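Local coordinates for sugar-binding transcriptional regulator, LacI family (Enterococcus faecalis, PDB 3CS3), which probably acts as a DNA-binding transcription regulator of the LacI family, its C-terminal domain being the part that would sense a sugar effector, at residues V13-Y18 / M41-G46; A61-W66 / I83-R88; Y23-E28 / Y230-W235; R96-D101 / M237-K242. All coordinates share one frame; numbering follows the deposited sequence. Where two conformers were deposited one is given.

Contact 1 (V13-Y18 / M41-G46); sequences VYLADY and MIVCSG
V13 and L15 of the strand 10-15 pair with I42 and C44 of the strand 40-45 by backbone hydrogen bonds. The two strands run parallel; the axes of 13-15 and 41-45 approach to 4.7 Å, 27° from aligned. V13 uses both its polar atoms: its N donates to I42 O at 2.7 Å, and its O accepts from C44 N at 2.8 Å. L15 N then donates to C44 O at 3.0 Å.

Beyond this pairing a side chain takes over. S45 OG donates to L15 O at 2.9 Å. It comes from well above the carbonyl plane, 64° out of it. With OG anti to the backbone N (chi1 -161°), the hydroxyl is swung across to the neighbouring strand. D17, poorly ordered, lies close by.

Apolar contacts occupy both faces of the sheet. On one, L15 CD1 rests on V43 CG1 at 3.7 Å, and V13 CG2 meets M41 CG at 3.9 Å. Y23 and L27 of helix 23-35 cover L15 on this face. On the other, the Y14 ring lies obliquely to C44, with Y14 CE1 against C44 CB. C44 SG is 5.1 Å from the ring centroid of Y14, a sulfur-aromatic contact. F68 meets the Y14 ring edge-to-face.

The strands belong to the beta-alpha-beta unit 10-15, 23-35, 40-45. V43, C44 and S45 also pair antiparallel with a strand of the second subunit. Backbone polarity is thus spent on sheet pairing inside the chain and across the dimer, while the side chains give mainly apolar faces.

Contact 2 (A61-W66 / I83-R88); sequences AIILDW and IVVLDR
The carboxylate of D87 and the guanidinium of R88 lie beside the backbone of D65, while the residues before them pack through aliphatic branches. D87 holds CG between its backbone N and carbonyl carbon (chi1 60°), which brings the carboxylate beside the backbone N of D65. There D65 N donates to D87 OD2 at 2.9 Å, from 38° above the carboxylate plane. R88 grips the same carboxylate side-on. Its NE donates to OD1 of D87 at 2.8 Å, and its NH1 forms a salt bridge to OD2 of D87 at 2.7 Å. D65 N and R88 NH1 reach OD2 from opposite faces of that plane. R88 NH2 is held by F68 O and T70 OG1, and D65 OD1 by T67.

L86 crosses L64 at about a right angle, CD1 of L86 lying 4.0 Å from CD2 of L64. I62 CG2 meets the same L86 CD1 at 3.9 Å. On the other face, the I63 and I83 side chains slant across each other, CG1 of I63 3.8 Å from CG2 of I83. A239 and W235 of helix 232-247 cover L86 and L64, and helix 70-78 covers I83.

The parallel strands of the beta-alpha-beta unit 60-64, 70-78, 82-85 pair through V84 N to A61 O, I63 N to V84 O and L86 N to I63 O. The apolar sheet therefore ends in a buried carboxylate held by two donors at OD2, and the adjoining arginine probably steadies its negative charge.

Contact 3 (Y23-E28 / Y230-W235); sequences YGELLE and YSKHRW. With SO4 (sulfate ion), chain D.
The N-terminal turns of helices 23-35 and 232-247 meet here, beside a sulfate bound at the start of the second helix. S231 is the N-cap, and its OG accepts a weak bond from R234 N. The sulfate probably came from the crystallisation liquor. H233 N donates to its O2 at 2.9 Å, nearly straight at 172°.

E25 reaches over one face of the H233 ring, its CB 4.0 Å from the centroid in a CH-pi contact. The imidazole ND1 lies 2.9 Å from E25 O. E28 approaches at the ring edge, with its OE1 3.3 Å from H233 CE1. H233 and E28 each have two conformers, so these contacts are less certain. E25 and K232 run side by side, CG of E25 touching CB of K232 at 3.7 Å. K232 NZ itself is bonded to N214 O.

Deeper in, L26 CD1 sits 3.8 Å from CD2 of W235, obliquely against the indole. L26 CG is anti to its backbone N (chi1 177°), which carries the methyl to the ring. W235 NE1 also hydrogen-bonds to V98 O, which helps hold the indole.

The sulfate, taking the H233 N-H at the start of helix 232-247, marks a helix N-terminal anion site.

Contact 4 (R96-D101 / M237-K242); sequences RQVLLD and MVAAEK. With SO4 (sulfate ion), chain E; SO4 (sulfate ion), chain B.
V98 of strand 95-100 is the centre of the tight part, pressed against V238, A239 and K242 of helix 232-247. Strand and helix run antiparallel, at 175°, with axes 8.9 Å apart. V98 CG1 is anti to the backbone N (chi1 -172°), which directs it to V238 CG1 at 3.8 Å. V98 CG2 points at the helix backbone and lies 4.0 Å from A239 CA. The methylene chain of K242, bent at chi2 and chi3, crosses V98 obliquely, its CD 3.9 Å from V98 CG2. V84 and I257 of the neighbouring strands pack on V98 as well.

The looser side is at R96. R96 CB stands 4.2 Å from K242 CG, and the rest of the side chain leads away from the helix. Two sulfates, probably from the crystallisation liquor, sit at adjacent edges of its guanidinium. R96 NH1 donates to O3 of the chain B sulfate at 2.8 Å. R96 NH2 donates to O2 of the chain E sulfate at 2.9 Å and to O4 of the chain B sulfate at 2.8 Å. Both O2 and O3 lie near the guanidinium plane.

No hydrogen bond joins 96-101 to 237-242; W235, earlier in the helix, bonds to V98 O. Apolar packing holds the two segments, and the charged ends have outside partners: E255 in a salt bridge for K242 and, in this crystal, the sulfates for R96.

Overall arrangement
Contacts 1, 2 and 4 all use the same mixed sheet, and contacts 1 and 2 join strands within it. Y14 bonds to I62 and L64, so these two pairings are continuous, and V85 bonds to R96 and V98, linking contact 2 to contact 4. Contacts 1, 2 and 4 are buried. Contact 3 is partly exposed. Contacts 3 and 4 share helix 232-247, and W235 of contact 3 bonds to V98 O of contact 4. The strand pairs rest on backbone hydrogen bonds, and contact 2 adds a carboxylate-backbone bond with the D87-R88 salt bridge beside it. The helix contacts rest on side-chain packing, with sulfates at their outer edges. Contact 1 alone reaches the second subunit by strand pairing.

Contact 1 (V13-Y18 / M41-G46)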
# COMPACT_ATOMS: atom_id res chain seq x y z
N VAL A 13 11.52 8.42 5.66
CA VAL A 13 10.94 7.18 6.16
C VAL A 13 11.29 6.05 5.20
O VAL A 13 10.90 6.07 4.04
CB VAL A 13 9.42 7.31 6.37
CG1 VAL A 13 8.83 6.00 6.86
CG2 VAL A 13 9.10 8.43 7.37
N TYR A 14 12.06 5.09 5.69
CA TYR A 14 12.57 4.01 4.85
C TYR A 14 11.80 2.72 5.08
O TYR A 14 11.94 2.07 6.12
CB TYR A 14 14.08 3.84 5.04
CG TYR A 14 14.85 5.03 4.51
CD1 TYR A 14 15.29 5.06 3.19
CD2 TYR A 14 15.10 6.14 5.32
CE1 TYR A 14 15.97 6.16 2.69
CE2 TYR A 14 15.78 7.24 4.83
CZ TYR A 14 16.22 7.24 3.51
OH TYR A 14 16.89 8.33 3.01
N LEU A 15 10.96 2.38 4.10
CA LEU A 15 10.10 1.20 4.17
C LEU A 15 10.61 0.12 3.23
O LEU A 15 11.40 0.40 2.33
CB LEU A 15 8.65 1.56 3.84
CG LEU A 15 7.97 2.62 4.72
CD1 LEU A 15 6.54 2.78 4.28
CD2 LEU A 15 8.03 2.28 6.23
N ALA A 16 10.17 -1.11 3.46
CA ALA A 16 10.64 -2.27 2.70
C ALA A 16 9.72 -2.64 1.54
O ALA A 16 10.13 -3.35 0.62
CB ALA A 16 10.81 -3.45 3.63
N ASP A 17 8.49 -2.13 1.59
CA ASP A 17 7.41 -2.48 0.65
C ASP A 17 7.03 -3.97 0.55
O ASP A 17 6.82 -4.51 -0.54
CB ASP A 17 7.57 -1.83 -0.74
CG ASP A 17 6.70 -0.59 -0.91
OD1 ASP A 17 5.99 -0.50 -1.94
OD2 ASP A 17 6.70 0.29 -0.02
N TYR A 18 6.97 -4.62 1.71
CA TYR A 18 6.04 -5.71 1.90
C TYR A 18 4.80 -5.13 2.59
O TYR A 18 3.71 -5.13 2.01
CB TYR A 18 6.61 -6.92 2.68
CG TYR A 18 7.64 -6.64 3.77
CD1 TYR A 18 8.99 -6.90 3.56
CD2 TYR A 18 7.25 -6.18 5.04
CE1 TYR A 18 9.93 -6.67 4.56
CE2 TYR A 18 8.18 -5.94 6.04
CZ TYR A 18 9.52 -6.19 5.79
OH TYR A 18 10.46 -5.95 6.78
N MET A 41 7.33 14.50 5.87
CA MET A 41 7.96 13.22 5.66
C MET A 41 8.09 12.87 4.18
O MET A 41 7.23 13.22 3.37
CB MET A 41 7.24 12.15 6.49
CG MET A 41 6.69 10.96 5.74
SD MET A 41 5.30 10.29 6.65
CE MET A 41 4.23 9.81 5.29
N ILE A 42 9.20 12.24 3.82
CA ILE A 42 9.29 11.57 2.53
C ILE A 42 9.51 10.08 2.76
O ILE A 42 10.18 9.67 3.71
CB ILE A 42 10.36 12.16 1.58
CG1 ILE A 42 11.74 12.21 2.25
CG2 ILE A 42 9.93 13.54 1.12
CD1 ILE A 42 12.81 11.49 1.46
N VAL A 43 8.90 9.27 1.89
CA VAL A 43 8.97 7.83 2.03
C VAL A 43 9.81 7.27 0.89
O VAL A 43 9.60 7.62 -0.27
CB VAL A 43 7.56 7.20 2.03
CG1 VAL A 43 7.64 5.69 2.21
CG2 VAL A 43 6.71 7.81 3.13
N CYS A 44 10.78 6.42 1.23
CA CYS A 44 11.63 5.77 0.25
C CYS A 44 11.62 4.27 0.42
O CYS A 44 11.62 3.76 1.54
CB CYS A 44 13.06 6.30 0.32
SG CYS A 44 13.15 8.06 -0.06
N SER A 45 11.61 3.55 -0.69
CA SER A 45 11.56 2.10 -0.66
C SER A 45 12.35 1.48 -1.81
O SER A 45 12.47 2.07 -2.87
CB SER A 45 10.11 1.64 -0.72
OG SER A 45 10.01 0.32 -0.26
N GLY A 46 12.89 0.29 -1.58
CA GLY A 46 13.68 -0.40 -2.58
C GLY A 46 14.95 -1.00 -2.00
O GLY A 46 15.39 -0.60 -0.92

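Contact 2 (A61-W66 / I83-R88)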
# COMPACT_ATOMS: atom_id res chain seq x y z
N ALA A 61 15.74 10.04 10.32
CA ALA A 61 15.13 8.89 9.66
C ALA A 61 14.29 8.02 10.58
O ALA A 61 14.60 7.86 11.76
CB ALA A 61 16.19 8.05 8.94
N ILE A 62 13.20 7.49 10.03
CA ILE A 62 12.43 6.42 10.65
C ILE A 62 12.57 5.20 9.75
O ILE A 62 12.20 5.25 8.58
CB ILE A 62 10.95 6.82 10.85
CG1 ILE A 62 10.82 7.96 11.87
CG2 ILE A 62 10.12 5.61 11.31
CD1 ILE A 62 9.44 8.60 11.90
N ILE A 63 13.11 4.11 10.29
CA ILE A 63 13.43 2.93 9.48
C ILE A 63 12.57 1.71 9.82
O ILE A 63 12.57 1.22 10.96
CB ILE A 63 14.93 2.51 9.64
CG1 ILE A 63 15.88 3.72 9.60
CG2 ILE A 63 15.32 1.41 8.62
CD1 ILE A 63 16.22 4.23 8.24
N LEU A 64 11.84 1.22 8.81
CA LEU A 64 11.20 -0.08 8.87
C LEU A 64 11.53 -0.84 7.58
O LEU A 64 10.73 -0.89 6.65
CB LEU A 64 9.69 0.06 9.09
CG LEU A 64 8.72 -1.14 9.13
CD1 LEU A 64 9.33 -2.42 9.66
CD2 LEU A 64 7.50 -0.77 9.93
N ASP A 65 12.73 -1.44 7.55
CA ASP A 65 13.25 -2.11 6.36
C ASP A 65 14.41 -3.01 6.78
O ASP A 65 15.48 -2.51 7.11
CB ASP A 65 13.74 -1.08 5.34
CG ASP A 65 14.22 -1.70 4.03
OD1 ASP A 65 14.10 -2.94 3.83
OD2 ASP A 65 14.72 -0.94 3.18
N TRP A 66 14.20 -4.33 6.73
CA TRP A 66 15.21 -5.30 7.16
C TRP A 66 16.42 -5.38 6.22
O TRP A 66 17.49 -5.86 6.62
CB TRP A 66 14.58 -6.69 7.35
CG TRP A 66 14.22 -7.37 6.06
CD1 TRP A 66 13.09 -7.17 5.33
CD2 TRP A 66 15.00 -8.33 5.34
NE1 TRP A 66 13.11 -7.95 4.20
CE2 TRP A 66 14.27 -8.67 4.18
CE3 TRP A 66 16.25 -8.94 5.56
CZ2 TRP A 66 14.74 -9.61 3.24
CZ3 TRP A 66 16.72 -9.87 4.62
CH2 TRP A 66 15.96 -10.19 3.48
N ILE A 83 17.96 8.87 14.42
CA ILE A 83 17.25 7.74 13.80
C ILE A 83 16.34 6.99 14.78
O ILE A 83 16.73 6.70 15.90
CB ILE A 83 18.24 6.74 13.12
CG1 ILE A 83 19.04 7.45 12.02
CG2 ILE A 83 17.49 5.58 12.48
CD1 ILE A 83 20.38 6.85 11.77
N VAL A 84 15.11 6.71 14.36
CA VAL A 84 14.25 5.77 15.08
C VAL A 84 14.07 4.48 14.26
O VAL A 84 13.66 4.52 13.10
CB VAL A 84 12.88 6.41 15.45
CG1 VAL A 84 11.97 5.39 16.10
CG2 VAL A 84 13.10 7.57 16.41
N VAL A 85 14.44 3.36 14.85
CA VAL A 85 14.26 2.06 14.21
C VAL A 85 12.99 1.38 14.71
O VAL A 85 12.65 1.44 15.90
CB VAL A 85 15.50 1.12 14.37
CG1 VAL A 85 16.64 1.60 13.49
CG2 VAL A 85 15.94 1.03 15.82
N LEU A 86 12.28 0.76 13.77
CA LEU A 86 11.01 0.10 14.05
C LEU A 86 11.14 -1.40 13.82
O LEU A 86 10.17 -2.14 13.92
CB LEU A 86 9.92 0.66 13.13
CG LEU A 86 9.64 2.17 13.03
CD1 LEU A 86 8.32 2.35 12.30
CD2 LEU A 86 9.59 2.86 14.38
N ASP A 87 12.36 -1.84 13.52
CA ASP A 87 12.58 -3.17 12.96
C ASP A 87 13.71 -3.97 13.61
O ASP A 87 13.94 -5.12 13.23
CB ASP A 87 12.81 -3.06 11.45
CG ASP A 87 14.03 -2.20 11.09
OD1 ASP A 87 14.67 -1.59 11.98
OD2 ASP A 87 14.36 -2.13 9.89
N ARG A 88 14.42 -3.34 14.55
CA ARG A 88 15.61 -3.93 15.17
C ARG A 88 15.96 -3.25 16.49
O ARG A 88 15.44 -2.18 16.79
CB ARG A 88 16.81 -3.86 14.22
CG ARG A 88 17.39 -2.47 14.04
CD ARG A 88 18.22 -2.39 12.79
NE ARG A 88 17.37 -2.27 11.61
CZ ARG A 88 17.81 -2.34 10.36
NH1 ARG A 88 16.96 -2.20 9.36
NH2 ARG A 88 19.09 -2.53 10.10

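Contact 3 (Y23-E28 / Y230-W235)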
# COMPACT_ATOMS: atom_id res chain seq x y z
N TYR A 23 1.12 -0.17 6.22
CA TYR A 23 1.88 1.05 5.93
C TYR A 23 1.03 2.31 5.91
O TYR A 23 1.42 3.31 6.49
CB TYR A 23 2.65 0.97 4.61
CG TYR A 23 3.93 0.17 4.67
CD1 TYR A 23 4.58 -0.07 5.89
CD2 TYR A 23 4.52 -0.33 3.51
CE1 TYR A 23 5.76 -0.80 5.95
CE2 TYR A 23 5.70 -1.07 3.56
CZ TYR A 23 6.31 -1.30 4.78
OH TYR A 23 7.48 -2.03 4.83
N GLY A 24 -0.13 2.23 5.27
CA GLY A 24 -1.02 3.38 5.12
C GLY A 24 -1.38 4.03 6.45
O GLY A 24 -1.34 5.25 6.58
N GLU A 25 -1.71 3.21 7.43
CA GLU A 25 -2.13 3.71 8.74
C GLU A 25 -0.93 4.02 9.65
O GLU A 25 -1.03 4.85 10.56
CB GLU A 25 -3.14 2.76 9.40
CG GLU A 25 -2.94 1.27 9.10
CD GLU A 25 -3.66 0.78 7.84
OE1 GLU A 25 -4.89 0.95 7.75
OE2 GLU A 25 -2.99 0.21 6.96
N LEU A 26 0.20 3.37 9.38
CA LEU A 26 1.47 3.70 10.02
C LEU A 26 1.97 5.07 9.55
O LEU A 26 2.31 5.93 10.37
CB LEU A 26 2.52 2.62 9.72
CG LEU A 26 3.93 2.85 10.26
CD1 LEU A 26 4.00 2.63 11.76
CD2 LEU A 26 4.93 1.98 9.55
N LEU A 27 1.99 5.26 8.23
CA LEU A 27 2.36 6.53 7.60
C LEU A 27 1.48 7.72 8.00
O LEU A 27 1.98 8.83 8.15
CB LEU A 27 2.37 6.38 6.07
CG LEU A 27 3.68 6.05 5.33
CD1 LEU A 27 4.82 5.59 6.24
CD2 LEU A 27 3.42 5.02 4.25
N GLU A 28 0.17 7.48 8.19
CA GLU A 28 -0.78 8.50 8.62
C GLU A 28 -0.49 8.95 10.04
O GLU A 28 -0.67 10.12 10.39
CB GLU A 28 -2.22 7.96 8.56
CG GLU A 28 -2.93 8.15 7.22
CD GLU A 28 -4.39 7.71 7.26
OE1 GLU A 28 -5.01 7.75 8.36
OE2 GLU A 28 -4.93 7.33 6.20
N TYR A 230 -2.50 -4.65 16.53
CA TYR A 230 -1.90 -3.57 17.30
C TYR A 230 -2.34 -2.26 16.66
O TYR A 230 -2.83 -2.25 15.52
CB TYR A 230 -0.36 -3.72 17.33
CG TYR A 230 0.26 -3.99 15.97
CD1 TYR A 230 0.53 -5.30 15.55
CD2 TYR A 230 0.58 -2.94 15.10
CE1 TYR A 230 1.10 -5.55 14.29
CE2 TYR A 230 1.15 -3.18 13.85
CZ TYR A 230 1.40 -4.49 13.46
OH TYR A 230 1.97 -4.71 12.22
N SER A 231 -2.18 -1.15 17.37
CA SER A 231 -2.49 0.16 16.79
C SER A 231 -1.36 0.62 15.87
O SER A 231 -0.28 1.00 16.35
CB SER A 231 -2.75 1.19 17.88
OG SER A 231 -3.29 2.38 17.32
N LYS A 232 -1.60 0.59 14.56
CA LYS A 232 -0.62 1.06 13.59
C LYS A 232 -0.46 2.59 13.60
O LYS A 232 0.64 3.09 13.40
CB LYS A 232 -0.96 0.61 12.17
CG LYS A 232 -1.10 -0.89 11.97
CD LYS A 232 -2.56 -1.26 11.92
CE LYS A 232 -2.83 -2.32 10.89
NZ LYS A 232 -4.19 -2.87 11.09
N HIS A 233 -1.57 3.29 13.84
CA HIS A 233 -1.59 4.75 13.96
C HIS A 233 -0.67 5.21 15.09
O HIS A 233 0.09 6.16 14.93
CB HIS A 233 -3.01 5.27 14.22
CG HIS A 233 -3.88 5.31 13.00
ND1 HIS A 233 -3.49 5.88 11.81
CD2 HIS A 233 -5.15 4.87 12.80
CE1 HIS A 233 -4.46 5.78 10.92
NE2 HIS A 233 -5.49 5.17 11.50
N ARG A 234 -0.76 4.52 16.24
CA ARG A 234 0.03 4.88 17.42
C ARG A 234 1.50 4.52 17.25
O ARG A 234 2.37 5.24 17.73
CB ARG A 234 -0.55 4.24 18.68
CG ARG A 234 -1.90 4.80 19.08
CD ARG A 234 -2.36 4.22 20.39
NE ARG A 234 -3.80 4.37 20.58
CZ ARG A 234 -4.41 4.24 21.76
NH1 ARG A 234 -3.71 3.99 22.86
NH2 ARG A 234 -5.73 4.39 21.83
N TRP A 235 1.77 3.41 16.57
CA TRP A 235 3.14 3.01 16.23
C TRP A 235 3.83 4.16 15.49
O TRP A 235 4.91 4.59 15.88
CB TRP A 235 3.11 1.73 15.40
CG TRP A 235 4.43 1.02 15.21
CD1 TRP A 235 5.61 1.26 15.87
CD2 TRP A 235 4.68 -0.09 14.33
NE1 TRP A 235 6.58 0.38 15.43
CE2 TRP A 235 6.03 -0.45 14.49
CE3 TRP A 235 3.89 -0.80 13.42
CZ2 TRP A 235 6.62 -1.50 13.76
CZ3 TRP A 235 4.47 -1.84 12.70
CH2 TRP A 235 5.83 -2.18 12.88
S SO4 D . -5.19 1.35 13.63
O1 SO4 D . -6.46 1.98 13.99
O2 SO4 D . -4.13 1.99 14.39
O3 SO4 D . -5.25 -0.07 13.96
O4 SO4 D . -4.94 1.51 12.20

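Contact 4 (R96-D101 / M237-K242)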
# COMPACT_ATOMS: atom_id res chain seq x y z
N ARG A 96 16.95 5.39 18.56
CA ARG A 96 15.96 4.85 19.48
C ARG A 96 15.10 3.79 18.80
O ARG A 96 15.11 3.69 17.58
CB ARG A 96 15.07 5.96 20.05
CG ARG A 96 15.82 6.95 20.91
CD ARG A 96 16.43 6.30 22.17
NE ARG A 96 16.94 7.35 23.04
CZ ARG A 96 18.19 7.80 23.01
NH1 ARG A 96 19.08 7.28 22.18
NH2 ARG A 96 18.56 8.79 23.82
N GLN A 97 14.36 3.02 19.59
CA GLN A 97 13.55 1.91 19.08
C GLN A 97 12.08 2.10 19.40
O GLN A 97 11.74 2.42 20.54
CB GLN A 97 13.97 0.58 19.70
CG GLN A 97 15.45 0.27 19.66
CD GLN A 97 15.85 -0.75 20.72
OE1 GLN A 97 17.03 -0.98 20.95
NE2 GLN A 97 14.86 -1.37 21.37
N VAL A 98 11.21 1.92 18.41
CA VAL A 98 9.78 1.74 18.67
C VAL A 98 9.35 0.44 18.01
O VAL A 98 9.07 0.39 16.82
CB VAL A 98 8.90 2.93 18.19
CG1 VAL A 98 7.46 2.74 18.67
CG2 VAL A 98 9.43 4.26 18.70
N LEU A 99 9.33 -0.63 18.81
CA LEU A 99 9.19 -1.98 18.28
C LEU A 99 7.85 -2.61 18.64
O LEU A 99 7.24 -2.25 19.64
CB LEU A 99 10.32 -2.87 18.81
CG LEU A 99 11.76 -2.39 18.63
CD1 LEU A 99 12.71 -3.41 19.22
CD2 LEU A 99 12.09 -2.15 17.17
N LEU A 100 7.40 -3.55 17.81
CA LEU A 100 6.24 -4.36 18.17
C LEU A 100 6.62 -5.32 19.27
O LEU A 100 7.75 -5.81 19.32
CB LEU A 100 5.71 -5.16 16.97
CG LEU A 100 5.23 -4.41 15.73
CD1 LEU A 100 4.78 -5.41 14.68
CD2 LEU A 100 4.10 -3.45 16.07
N ASP A 101 5.67 -5.60 20.16
CA ASP A 101 5.82 -6.67 21.13
C ASP A 101 5.64 -8.02 20.42
O ASP A 101 4.55 -8.62 20.44
CB ASP A 101 4.81 -6.48 22.26
CG ASP A 101 5.00 -7.47 23.39
OD1 ASP A 101 6.16 -7.84 23.70
OD2 ASP A 101 3.97 -7.89 23.96
N MET A 237 2.67 7.38 15.40
CA MET A 237 2.60 8.57 16.24
C MET A 237 3.75 8.63 17.24
O MET A 237 4.41 9.67 17.37
CB MET A 237 1.26 8.61 16.98
CG MET A 237 0.86 10.00 17.49
SD MET A 237 -0.27 10.87 16.38
CE MET A 237 -1.84 10.40 17.09
N VAL A 238 3.99 7.51 17.92
CA VAL A 238 5.07 7.36 18.89
C VAL A 238 6.45 7.45 18.22
O VAL A 238 7.37 8.04 18.78
CB VAL A 238 4.93 6.04 19.72
CG1 VAL A 238 6.15 5.77 20.58
CG2 VAL A 238 3.71 6.10 20.61
N ALA A 239 6.57 6.90 17.01
CA ALA A 239 7.82 7.01 16.24
C ALA A 239 8.13 8.45 15.86
O ALA A 239 9.27 8.89 15.95
CB ALA A 239 7.77 6.13 15.01
N ALA A 240 7.09 9.18 15.44
CA ALA A 240 7.19 10.60 15.11
C ALA A 240 7.58 11.47 16.31
O ALA A 240 8.41 12.37 16.18
CB ALA A 240 5.90 11.10 14.49
N GLU A 241 6.99 11.21 17.48
CA GLU A 241 7.31 11.99 18.68
C GLU A 241 8.71 11.66 19.20
O GLU A 241 9.38 12.51 19.77
CB GLU A 241 6.23 11.82 19.77
CG GLU A 241 6.60 10.92 20.97
CD GLU A 241 5.49 10.78 22.02
OE1 GLU A 241 4.30 11.02 21.69
OE2 GLU A 241 5.81 10.42 23.17
N LYS A 242 9.14 10.42 18.97
CA LYS A 242 10.44 9.96 19.40
C LYS A 242 11.57 10.57 18.59
O LYS A 242 12.62 10.86 19.13
CB LYS A 242 10.53 8.43 19.31
CG LYS A 242 11.30 7.79 20.44
CD LYS A 242 10.39 7.00 21.37
CE LYS A 242 9.47 7.88 22.20
NZ LYS A 242 9.12 7.26 23.49
S SO4 E . 16.60 8.82 26.72
O1 SO4 E . 16.28 7.45 26.32
O2 SO4 E . 16.45 9.72 25.58
O3 SO4 E . 15.70 9.24 27.79
O4 SO4 E . 17.98 8.86 27.20
S SO4 B . 21.68 9.92 22.71
O1 SO4 B . 23.06 10.27 23.00
O2 SO4 B . 21.32 10.45 21.40
O3 SO4 B . 21.55 8.46 22.71
O4 SO4 B . 20.80 10.49 23.72